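Thiamine-phosphate synthase (Pyrococcus furiosus, PDB 1XI3) probably joins a thiazole phosphate to a pyrimidine diphosphate, releasing diphosphate and forming thiamine phosphate in a magnesium-dependent step of thiamine biosynthesis. Local coordinates at residues K16-T21 with L72-D77; E34-G39 with R67-L72; R53-I58 with V79-A84; T61-T66 with D86-Q91. One frame throughout, in Å; residues are numbered along the deposited sequence.

Contact 1: residues K16-T21 with L72-D77; sequences KLYVIT and LFFVDD
Tyr18 and Phe74 meet between strands 17-20 and 72-76, which are not bonded to each other but flank strand 42-45 in the barrel; the closest CA atoms, those of Tyr18 and Leu72, lie 8.9 Å apart. The gap is bridged by side chains alone. Tyr18 carries its CG anti to the backbone N (chi1 -170°), and its phenol reaches across until OH lies 3.4 Å from Phe74 CG. The rings, planes only 20° apart, are offset with little overlap, their centroids 5.5 Å from each other. Their closest apolar approach is Tyr18 CE1 to Phe74 CD2, 3.7 Å. No hydrogen bond crosses the pair; the buried Tyr18 OH is satisfied by Tyr131 OH and Gln44 NE2, while Tyr131 also meets the Phe74 ring edge-to-face. A leucine in place of Tyr18 would probably leave Tyr131 and Gln44 without this shared polar partner and take away much of the packing against Phe74. The pair lies in the interior of a TIM barrel, close to the centre of the chain. At the C-terminal end of strand 72-76, Asp76 and Asp77 are predicted to bind the pyrimidine substrate and magnesium respectively, consistent with an active site at that mouth of the barrel.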
# COMPACT_ATOMS: atom_id res chain seq x y z
N LYS A 16 -25.25 -6.59 4.45
CA LYS A 16 -26.36 -6.92 3.57
C LYS A 16 -26.36 -6.24 2.18
O LYS A 16 -26.66 -6.88 1.17
CB LYS A 16 -27.71 -6.79 4.31
CG LYS A 16 -28.05 -5.48 4.86
CD LYS A 16 -29.35 -5.61 5.72
N LEU A 17 -26.05 -4.95 2.13
CA LEU A 17 -25.93 -4.27 0.86
C LEU A 17 -24.58 -3.56 0.85
O LEU A 17 -24.41 -2.49 1.44
CB LEU A 17 -27.09 -3.30 0.60
CG LEU A 17 -27.04 -2.62 -0.77
CD1 LEU A 17 -26.99 -3.63 -1.99
CD2 LEU A 17 -28.21 -1.66 -0.96
N TYR A 18 -23.65 -4.18 0.14
CA TYR A 18 -22.25 -3.86 0.18
C TYR A 18 -21.89 -3.21 -1.18
O TYR A 18 -21.93 -3.84 -2.20
CB TYR A 18 -21.51 -5.19 0.38
CG TYR A 18 -20.04 -5.13 0.69
CD1 TYR A 18 -19.57 -5.53 1.94
CD2 TYR A 18 -19.12 -4.73 -0.26
CE1 TYR A 18 -18.20 -5.49 2.25
CE2 TYR A 18 -17.73 -4.69 0.05
CZ TYR A 18 -17.28 -5.06 1.29
OH TYR A 18 -15.93 -5.04 1.59
N VAL A 19 -21.61 -1.91 -1.17
CA VAL A 19 -21.38 -1.14 -2.38
C VAL A 19 -19.89 -0.80 -2.51
O VAL A 19 -19.27 -0.27 -1.57
CB VAL A 19 -22.24 0.17 -2.40
CG1 VAL A 19 -21.85 1.07 -3.54
CG2 VAL A 19 -23.69 -0.18 -2.48
N ILE A 20 -19.34 -1.05 -3.70
CA ILE A 20 -17.93 -0.89 -3.96
C ILE A 20 -17.75 0.23 -4.96
O ILE A 20 -18.46 0.33 -5.96
CB ILE A 20 -17.33 -2.21 -4.50
CG1 ILE A 20 -17.54 -3.38 -3.48
CG2 ILE A 20 -15.84 -2.00 -4.83
CD1 ILE A 20 -17.23 -4.73 -4.00
N THR A 21 -16.77 1.09 -4.71
CA THR A 21 -16.51 2.23 -5.60
C THR A 21 -15.91 1.80 -6.93
O THR A 21 -15.31 0.75 -7.02
CB THR A 21 -15.55 3.31 -4.97
OG1 THR A 21 -14.21 2.80 -4.86
CG2 THR A 21 -16.10 3.82 -3.61
N LEU A 72 -20.49 0.39 7.63
CA LEU A 72 -19.14 -0.14 7.65
C LEU A 72 -18.34 0.38 6.43
O LEU A 72 -18.89 0.62 5.35
CB LEU A 72 -19.18 -1.66 7.63
CG LEU A 72 -19.68 -2.34 8.92
CD1 LEU A 72 -19.62 -3.86 8.83
CD2 LEU A 72 -18.92 -1.80 10.15
N PHE A 73 -17.03 0.52 6.66
CA PHE A 73 -16.08 1.01 5.66
C PHE A 73 -14.88 0.08 5.52
O PHE A 73 -14.14 -0.17 6.49
CB PHE A 73 -15.60 2.40 6.01
CG PHE A 73 -14.71 3.02 4.99
CD1 PHE A 73 -15.00 2.91 3.63
CD2 PHE A 73 -13.58 3.71 5.37
CE1 PHE A 73 -14.12 3.46 2.67
CE2 PHE A 73 -12.71 4.30 4.35
CZ PHE A 73 -13.04 4.16 3.04
N PHE A 74 -14.70 -0.43 4.29
CA PHE A 74 -13.60 -1.31 3.96
C PHE A 74 -12.77 -0.70 2.88
O PHE A 74 -13.27 0.03 2.04
CB PHE A 74 -14.17 -2.65 3.40
CG PHE A 74 -14.95 -3.39 4.42
CD1 PHE A 74 -14.29 -4.13 5.40
CD2 PHE A 74 -16.33 -3.23 4.51
CE1 PHE A 74 -15.04 -4.77 6.40
CE2 PHE A 74 -17.06 -3.88 5.49
CZ PHE A 74 -16.41 -4.61 6.44
N VAL A 75 -11.48 -1.04 2.90
CA VAL A 75 -10.57 -0.71 1.80
C VAL A 75 -10.14 -2.00 1.09
O VAL A 75 -9.75 -2.96 1.75
CB VAL A 75 -9.33 0.06 2.31
CG1 VAL A 75 -8.39 0.38 1.16
CG2 VAL A 75 -9.78 1.34 3.01
N ASP A 76 -10.19 -2.00 -0.25
CA ASP A 76 -9.69 -3.15 -1.03
C ASP A 76 -8.16 -3.16 -0.98
O ASP A 76 -7.55 -2.11 -1.23
CB ASP A 76 -10.14 -3.07 -2.47
CG ASP A 76 -9.80 -4.34 -3.22
OD1 ASP A 76 -9.23 -4.21 -4.30
OD2 ASP A 76 -10.08 -5.42 -2.70
N ASP A 77 -7.58 -4.32 -0.61
CA ASP A 77 -6.12 -4.58 -0.69
C ASP A 77 -5.34 -3.88 0.41
O ASP A 77 -4.73 -4.52 1.27
CB ASP A 77 -5.66 -4.16 -2.11
CG ASP A 77 -4.19 -4.42 -2.43
OD1 ASP A 77 -3.86 -4.24 -3.65
OD2 ASP A 77 -3.36 -4.74 -1.57

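Contact 2: residues E34-G39 with R67-L72; sequences EALEGG and REYDAL
The ring of Tyr69 takes Leu36 on one face and the carboxylate of Glu37 at its edge. Leu36 CB stands almost over the ring centre in a CH-pi contact, 3.7 Å from Tyr69 CG. Glu37 OE2 lies close to the ring plane and accepts a hydrogen bond from Tyr69 OH. The modelled separation of Tyr69 OH and Glu37 OE2, 2.3 Å, is very short, so the exact geometry there is doubtful. The carboxylate plane stands nearly perpendicular to the ring. Glu37 starts out away from Tyr69 and comes back to it through a bend at chi2 (-65°), which places its carboxylate beside the hydroxyl at the exposed margin. On the buried side Leu36 divides its contacts: CD1 stays near the ring, whereas CD2 packs on Ala71 CB at 3.6 Å. Both chain segments leave their helices through Schellman motifs. Gly39 N bonds to Leu36 O at 3.0 Å, and Asp70, at positive phi, is the C-prime residue of the other, with Asp70 N 3.1 Å from Arg67 O. The contact thus joins the C-terminal ends of the adjacent outer helices 28-37 and 52-68. Beneath them Leu36 touches Ile43 of strand 42-45, Leu72 opens the next strand with backbone bonds to Thr41 and Ile43, and Glu37 packs on Arg200 of helix 199-214.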
# COMPACT_ATOMS: atom_id res chain seq x y z
N GLU A 34 -24.45 9.33 -2.29
CA GLU A 34 -25.71 8.87 -2.89
C GLU A 34 -26.04 7.42 -2.50
O GLU A 34 -27.18 7.11 -2.19
CB GLU A 34 -25.69 9.02 -4.41
CG GLU A 34 -25.69 10.43 -4.93
CD GLU A 34 -25.52 10.46 -6.44
OE1 GLU A 34 -24.52 9.91 -6.95
OE2 GLU A 34 -26.39 11.05 -7.13
N ALA A 35 -25.05 6.52 -2.54
CA ALA A 35 -25.30 5.12 -2.16
C ALA A 35 -25.69 5.00 -0.69
O ALA A 35 -26.57 4.22 -0.33
CB ALA A 35 -24.04 4.23 -2.45
N LEU A 36 -25.01 5.76 0.16
CA LEU A 36 -25.36 5.78 1.58
C LEU A 36 -26.78 6.33 1.77
O LEU A 36 -27.57 5.74 2.50
CB LEU A 36 -24.35 6.58 2.37
CG LEU A 36 -22.99 5.86 2.55
CD1 LEU A 36 -21.93 6.80 3.02
CD2 LEU A 36 -23.10 4.68 3.46
N GLU A 37 -27.09 7.42 1.10
CA GLU A 37 -28.50 7.93 1.08
C GLU A 37 -29.49 6.87 0.63
O GLU A 37 -30.62 6.79 1.16
CB GLU A 37 -28.62 9.13 0.14
CG GLU A 37 -28.15 10.39 0.75
CD GLU A 37 -29.02 10.81 1.95
OE1 GLU A 37 -30.24 10.54 1.95
OE2 GLU A 37 -28.48 11.39 2.89
N GLY A 38 -29.10 6.04 -0.32
CA GLY A 38 -29.96 4.99 -0.83
C GLY A 38 -30.05 3.75 0.04
O GLY A 38 -30.86 2.86 -0.25
N GLY A 39 -29.23 3.65 1.08
CA GLY A 39 -29.34 2.53 2.04
C GLY A 39 -28.23 1.50 2.02
O GLY A 39 -28.37 0.45 2.61
N ARG A 67 -19.42 6.86 8.70
CA ARG A 67 -19.80 7.02 10.11
C ARG A 67 -21.11 7.79 10.26
O ARG A 67 -21.96 7.45 11.12
CB ARG A 67 -18.68 7.67 10.89
CG ARG A 67 -17.65 6.68 11.30
CD ARG A 67 -16.38 7.30 11.73
NE ARG A 67 -15.51 6.26 12.26
CZ ARG A 67 -14.24 6.41 12.55
NH1 ARG A 67 -13.60 7.55 12.33
NH2 ARG A 67 -13.57 5.37 13.05
N GLU A 68 -21.31 8.77 9.40
CA GLU A 68 -22.53 9.58 9.44
C GLU A 68 -23.78 8.76 9.17
O GLU A 68 -24.88 9.08 9.66
CB GLU A 68 -22.43 10.70 8.42
CG GLU A 68 -23.64 11.59 8.36
CD GLU A 68 -23.55 12.63 7.27
OE1 GLU A 68 -24.62 13.22 6.95
OE2 GLU A 68 -22.43 12.85 6.73
N TYR A 69 -23.62 7.72 8.37
CA TYR A 69 -24.73 6.81 8.03
C TYR A 69 -24.67 5.44 8.78
O TYR A 69 -25.45 4.53 8.48
CB TYR A 69 -24.74 6.60 6.53
CG TYR A 69 -25.19 7.80 5.75
CD1 TYR A 69 -24.28 8.77 5.40
CD2 TYR A 69 -26.52 7.96 5.33
CE1 TYR A 69 -24.65 9.88 4.67
CE2 TYR A 69 -26.90 9.07 4.59
CZ TYR A 69 -25.96 10.03 4.27
OH TYR A 69 -26.27 11.16 3.53
N ASP A 70 -23.77 5.32 9.75
CA ASP A 70 -23.62 4.10 10.54
C ASP A 70 -23.35 2.90 9.62
O ASP A 70 -23.86 1.80 9.82
CB ASP A 70 -24.85 3.83 11.44
CG ASP A 70 -25.06 4.93 12.49
N ALA A 71 -22.56 3.15 8.58
CA ALA A 71 -22.17 2.09 7.65
C ALA A 71 -20.74 1.67 7.90
O ALA A 71 -19.90 2.44 8.34
CB ALA A 71 -22.36 2.52 6.23
N LEU A 72 -20.49 0.39 7.63
CA LEU A 72 -19.14 -0.14 7.65
C LEU A 72 -18.34 0.38 6.43
O LEU A 72 -18.89 0.62 5.35
CB LEU A 72 -19.18 -1.66 7.63
CG LEU A 72 -19.68 -2.34 8.92
CD1 LEU A 72 -19.62 -3.86 8.83
CD2 LEU A 72 -18.92 -1.80 10.15

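Contact 3: residues R53-I58 with V79-A84; sequences REMYEI and VDVALA
Met55 and Tyr56 pack against Val81 and Ala84 where helices 52-68 and 79-85, consecutive outer helices of the TIM barrel, come side by side. The backbones are close here, with Tyr56 CA 5.9 Å from Val81 CA. Val81 points across to helix 52-68, and its CG2 methyl sits 3.9 Å from Met55 CB. The thioether of Met55 runs on past this methyl, roughly at right angles to the valine side chain, and leads away from it. Tyr56, with CG anti to the backbone N (chi1 167°), swings its ring over to the other helix, where CD2 touches Ala84 CB at 3.8 Å. No direct hydrogen bond links the two segments; the side chains meet by apolar packing, with the carbonyl O of Ala84 at the edge of the Tyr56 ring. Further out, Val81 touches Met45 of strand 42-45, and Arg78 touches Met55 while forming a salt bridge with Asp80. The second subunit packs on the same pair: its Val101 lies against both Tyr56 and Ala84, so the helices contribute to the subunit interface. A water lies near the plane of the Tyr56 ring, 2.6 Å from Tyr56 OH, and donates a weak hydrogen bond to Ala84 O at 3.4 Å.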
# COMPACT_ATOMS: atom_id res chain seq x y z
N ARG A 53 -1.13 9.11 -1.14
CA ARG A 53 -1.67 10.35 -0.57
C ARG A 53 -3.14 10.53 -0.94
O ARG A 53 -3.97 10.88 -0.11
CB ARG A 53 -0.88 11.57 -1.01
CG ARG A 53 -1.41 12.86 -0.40
CD ARG A 53 -0.49 13.99 -0.72
NE ARG A 53 -0.35 14.80 0.47
CZ ARG A 53 0.53 14.62 1.45
NH1 ARG A 53 0.44 15.44 2.46
NH2 ARG A 53 1.49 13.65 1.45
N GLU A 54 -3.45 10.28 -2.20
CA GLU A 54 -4.81 10.41 -2.70
C GLU A 54 -5.75 9.39 -2.10
O GLU A 54 -6.89 9.71 -1.68
CB GLU A 54 -4.78 10.26 -4.22
CG GLU A 54 -6.19 10.35 -4.83
CD GLU A 54 -6.21 10.37 -6.31
OE1 GLU A 54 -5.14 10.59 -6.95
OE2 GLU A 54 -7.33 10.21 -6.85
N MET A 55 -5.29 8.13 -2.05
CA MET A 55 -6.07 7.08 -1.38
C MET A 55 -6.39 7.47 0.08
O MET A 55 -7.52 7.28 0.55
CB MET A 55 -5.30 5.76 -1.42
CG MET A 55 -5.05 5.26 -2.84
SD MET A 55 -4.23 3.67 -2.71
CE MET A 55 -4.24 3.08 -4.37
N TYR A 56 -5.42 8.07 0.77
CA TYR A 56 -5.58 8.49 2.13
C TYR A 56 -6.60 9.62 2.22
O TYR A 56 -7.50 9.57 3.05
CB TYR A 56 -4.24 8.94 2.69
CG TYR A 56 -4.35 9.68 4.00
CD1 TYR A 56 -4.16 11.05 4.06
CD2 TYR A 56 -4.66 9.02 5.15
CE1 TYR A 56 -4.33 11.73 5.25
CE2 TYR A 56 -4.81 9.70 6.37
CZ TYR A 56 -4.62 11.02 6.39
OH TYR A 56 -4.78 11.66 7.60
N GLU A 57 -6.47 10.63 1.36
CA GLU A 57 -7.40 11.78 1.44
C GLU A 57 -8.85 11.38 1.15
O GLU A 57 -9.78 11.80 1.86
CB GLU A 57 -6.97 12.87 0.49
CG GLU A 57 -5.71 13.59 0.96
CD GLU A 57 -5.05 14.45 -0.13
OE1 GLU A 57 -5.44 14.37 -1.33
OE2 GLU A 57 -4.09 15.20 0.21
N ILE A 58 -9.04 10.57 0.11
CA ILE A 58 -10.39 10.08 -0.23
C ILE A 58 -10.90 9.16 0.91
O ILE A 58 -12.09 9.20 1.32
CB ILE A 58 -10.39 9.38 -1.60
CG1 ILE A 58 -10.04 10.39 -2.70
CG2 ILE A 58 -11.77 8.71 -1.86
CD1 ILE A 58 -9.92 9.77 -4.05
N VAL A 79 -3.82 -2.40 3.32
CA VAL A 79 -3.88 -2.39 4.79
C VAL A 79 -3.34 -1.04 5.36
O VAL A 79 -3.82 -0.53 6.37
CB VAL A 79 -3.11 -3.56 5.34
CG1 VAL A 79 -2.99 -3.48 6.85
CG2 VAL A 79 -3.72 -4.87 4.90
N ASP A 80 -2.34 -0.47 4.69
CA ASP A 80 -1.78 0.83 5.11
C ASP A 80 -2.86 1.89 5.08
O ASP A 80 -3.04 2.66 6.04
CB ASP A 80 -0.58 1.28 4.27
CG ASP A 80 -0.83 1.27 2.76
OD1 ASP A 80 -1.60 0.42 2.27
OD2 ASP A 80 -0.20 2.12 2.06
N VAL A 81 -3.58 1.93 3.96
CA VAL A 81 -4.65 2.91 3.81
C VAL A 81 -5.77 2.67 4.84
O VAL A 81 -6.22 3.60 5.49
CB VAL A 81 -5.17 2.92 2.39
CG1 VAL A 81 -6.39 3.87 2.26
CG2 VAL A 81 -4.05 3.35 1.42
N ALA A 82 -6.18 1.41 4.98
CA ALA A 82 -7.20 1.03 5.95
C ALA A 82 -6.80 1.51 7.34
O ALA A 82 -7.59 2.09 8.06
CB ALA A 82 -7.44 -0.47 5.92
N LEU A 83 -5.55 1.27 7.72
CA LEU A 83 -5.11 1.69 9.07
C LEU A 83 -5.12 3.22 9.18
O LEU A 83 -5.59 3.78 10.20
CB LEU A 83 -3.73 1.15 9.36
CG LEU A 83 -3.64 -0.36 9.61
CD1 LEU A 83 -2.17 -0.75 9.67
CD2 LEU A 83 -4.31 -0.77 10.89
N ALA A 84 -4.58 3.89 8.17
CA ALA A 84 -4.38 5.35 8.21
C ALA A 84 -5.72 6.08 8.30
O ALA A 84 -5.81 7.11 8.96
CB ALA A 84 -3.66 5.82 7.04
O HOH W 1 -5.26 10.35 9.79

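Contact 4: residues T61-T66 with D86-Q91; sequences TLRQLT and DADGVQ
Arg63 of helix 52-68 reaches the turn of the TIM barrel that leads from helix 79-85 into strand 89-92, meeting Asp86 and Asp88. Asp86, at positive phi, ends the preceding helix in a Schellman motif and offers its backbone carbonyl to the guanidinium: Arg63 NH1 donates to Asp86 O at 3.0 Å, nearly straight at 166° and almost in the guanidinium plane. The second branch makes a salt bridge, Arg63 NH2 to Asp88 OD2 at 3.0 Å. That bond is more bent, 138°, and reaches OD2 on its syn side from out of the carboxylate plane, the two flat groups standing almost perpendicular. With CG anti to the backbone N (chi1 173°), the Arg63 chain then folds at chi2 and chi3, which lets the short span accommodate the long chain and brings CD within 3.2 Å of Asp86 O. Asp88 OD2 has a second partner, the backbone N of Phe73, and so ties the turn to the neighbouring strand as well. The carboxylate of Asp86 turns instead to Arg67 in a salt bridge. A methionine in place of Arg63 would probably leave the Asp88 carboxylate without its buried counter-charge and Asp86 O without this donor. The rotation of the guanidinium is further fixed within the helix, where Arg63 NH2 donates to Thr66 OG1 at 2.9 Å.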
# COMPACT_ATOMS: atom_id res chain seq x y z
N THR A 61 -12.31 11.05 3.86
CA THR A 61 -13.65 11.55 3.56
C THR A 61 -14.71 10.45 3.62
O THR A 61 -15.76 10.60 4.22
CB THR A 61 -13.69 12.26 2.20
OG1 THR A 61 -12.78 13.37 2.23
CG2 THR A 61 -15.12 12.79 1.92
N LEU A 62 -14.43 9.31 2.99
CA LEU A 62 -15.36 8.18 3.04
C LEU A 62 -15.52 7.60 4.44
O LEU A 62 -16.58 7.11 4.80
CB LEU A 62 -14.95 7.08 2.04
CG LEU A 62 -14.83 7.51 0.57
CD1 LEU A 62 -14.55 6.28 -0.26
CD2 LEU A 62 -16.07 8.21 0.03
N ARG A 63 -14.47 7.66 5.25
CA ARG A 63 -14.55 7.22 6.65
C ARG A 63 -15.58 8.08 7.38
O ARG A 63 -16.40 7.54 8.12
CB ARG A 63 -13.20 7.32 7.33
CG ARG A 63 -13.23 7.04 8.82
CD ARG A 63 -13.54 5.63 9.20
NE ARG A 63 -14.92 5.19 9.00
CZ ARG A 63 -15.39 4.00 9.39
NH1 ARG A 63 -14.59 3.12 9.98
NH2 ARG A 63 -16.66 3.67 9.16
N GLN A 64 -15.51 9.40 7.17
CA GLN A 64 -16.45 10.33 7.80
C GLN A 64 -17.88 10.09 7.34
O GLN A 64 -18.80 9.97 8.16
CB GLN A 64 -16.03 11.78 7.53
CG GLN A 64 -16.83 12.85 8.30
CD GLN A 64 -16.20 14.25 8.19
OE1 GLN A 64 -14.97 14.41 8.27
NE2 GLN A 64 -17.04 15.28 7.99
N LEU A 65 -18.06 9.96 6.04
CA LEU A 65 -19.37 9.71 5.45
C LEU A 65 -19.99 8.44 5.95
O LEU A 65 -21.15 8.43 6.37
CB LEU A 65 -19.24 9.63 3.92
CG LEU A 65 -19.22 10.89 3.11
CD1 LEU A 65 -19.06 10.49 1.66
CD2 LEU A 65 -20.54 11.69 3.31
N THR A 66 -19.24 7.34 5.92
CA THR A 66 -19.77 6.11 6.41
C THR A 66 -20.21 6.22 7.87
O THR A 66 -21.28 5.74 8.23
CB THR A 66 -18.81 4.91 6.19
OG1 THR A 66 -17.53 5.17 6.79
CG2 THR A 66 -18.70 4.65 4.65
N ASP A 86 -8.58 4.67 9.53
CA ASP A 86 -9.37 3.98 10.54
C ASP A 86 -10.59 3.31 9.96
O ASP A 86 -11.69 3.31 10.51
CB ASP A 86 -9.77 4.93 11.67
CG ASP A 86 -10.11 4.22 12.97
OD1 ASP A 86 -10.78 4.85 13.83
OD2 ASP A 86 -9.74 3.02 13.14
N ALA A 87 -10.40 2.66 8.82
CA ALA A 87 -11.46 1.85 8.28
C ALA A 87 -11.80 0.70 9.19
O ALA A 87 -10.98 0.28 10.03
CB ALA A 87 -11.03 1.32 6.90
N ASP A 88 -13.01 0.17 9.03
CA ASP A 88 -13.43 -0.99 9.77
C ASP A 88 -12.67 -2.25 9.36
O ASP A 88 -12.47 -3.15 10.18
CB ASP A 88 -14.91 -1.19 9.65
CG ASP A 88 -15.70 0.02 10.18
OD1 ASP A 88 -15.57 0.33 11.40
OD2 ASP A 88 -16.38 0.67 9.40
N GLY A 89 -12.27 -2.31 8.08
CA GLY A 89 -11.62 -3.51 7.58
C GLY A 89 -10.96 -3.36 6.25
O GLY A 89 -10.92 -2.27 5.66
N VAL A 90 -10.44 -4.48 5.78
CA VAL A 90 -9.76 -4.56 4.49
C VAL A 90 -10.25 -5.84 3.78
O VAL A 90 -10.54 -6.84 4.44
CB VAL A 90 -8.22 -4.60 4.66
CG1 VAL A 90 -7.80 -5.82 5.51
CG2 VAL A 90 -7.51 -4.53 3.33
N GLN A 91 -10.38 -5.76 2.47
CA GLN A 91 -10.72 -6.91 1.63
C GLN A 91 -9.43 -7.41 0.99
O GLN A 91 -8.68 -6.61 0.41
CB GLN A 91 -11.71 -6.50 0.53
CG GLN A 91 -12.17 -7.65 -0.34
CD GLN A 91 -13.14 -8.50 0.36
OE1 GLN A 91 -13.81 -8.04 1.32
NE2 GLN A 91 -13.25 -9.77 -0.06

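From the N terminus, the first strand opens contact 1, which closes a long loop at strand 72-76 across the barrel interior. Contact 2 lies wholly within that loop, joining the ends of helices 28-37 and 52-68 on the outside. Contacts 3 and 4 both start on helix 52-68, inside the spans of contacts 1 and 2, and close beyond them at helix 79-85 and at the turn before strand 89-92; they therefore cross contacts 1 and 2, and each other. Helix 52-68 thus serves contacts 2, 3 and 4 at successive levels, and Leu72 belongs to both 1 and 2. A probable hydrogen bond between Ala87 N and Ala82 O connects contacts 3 and 4.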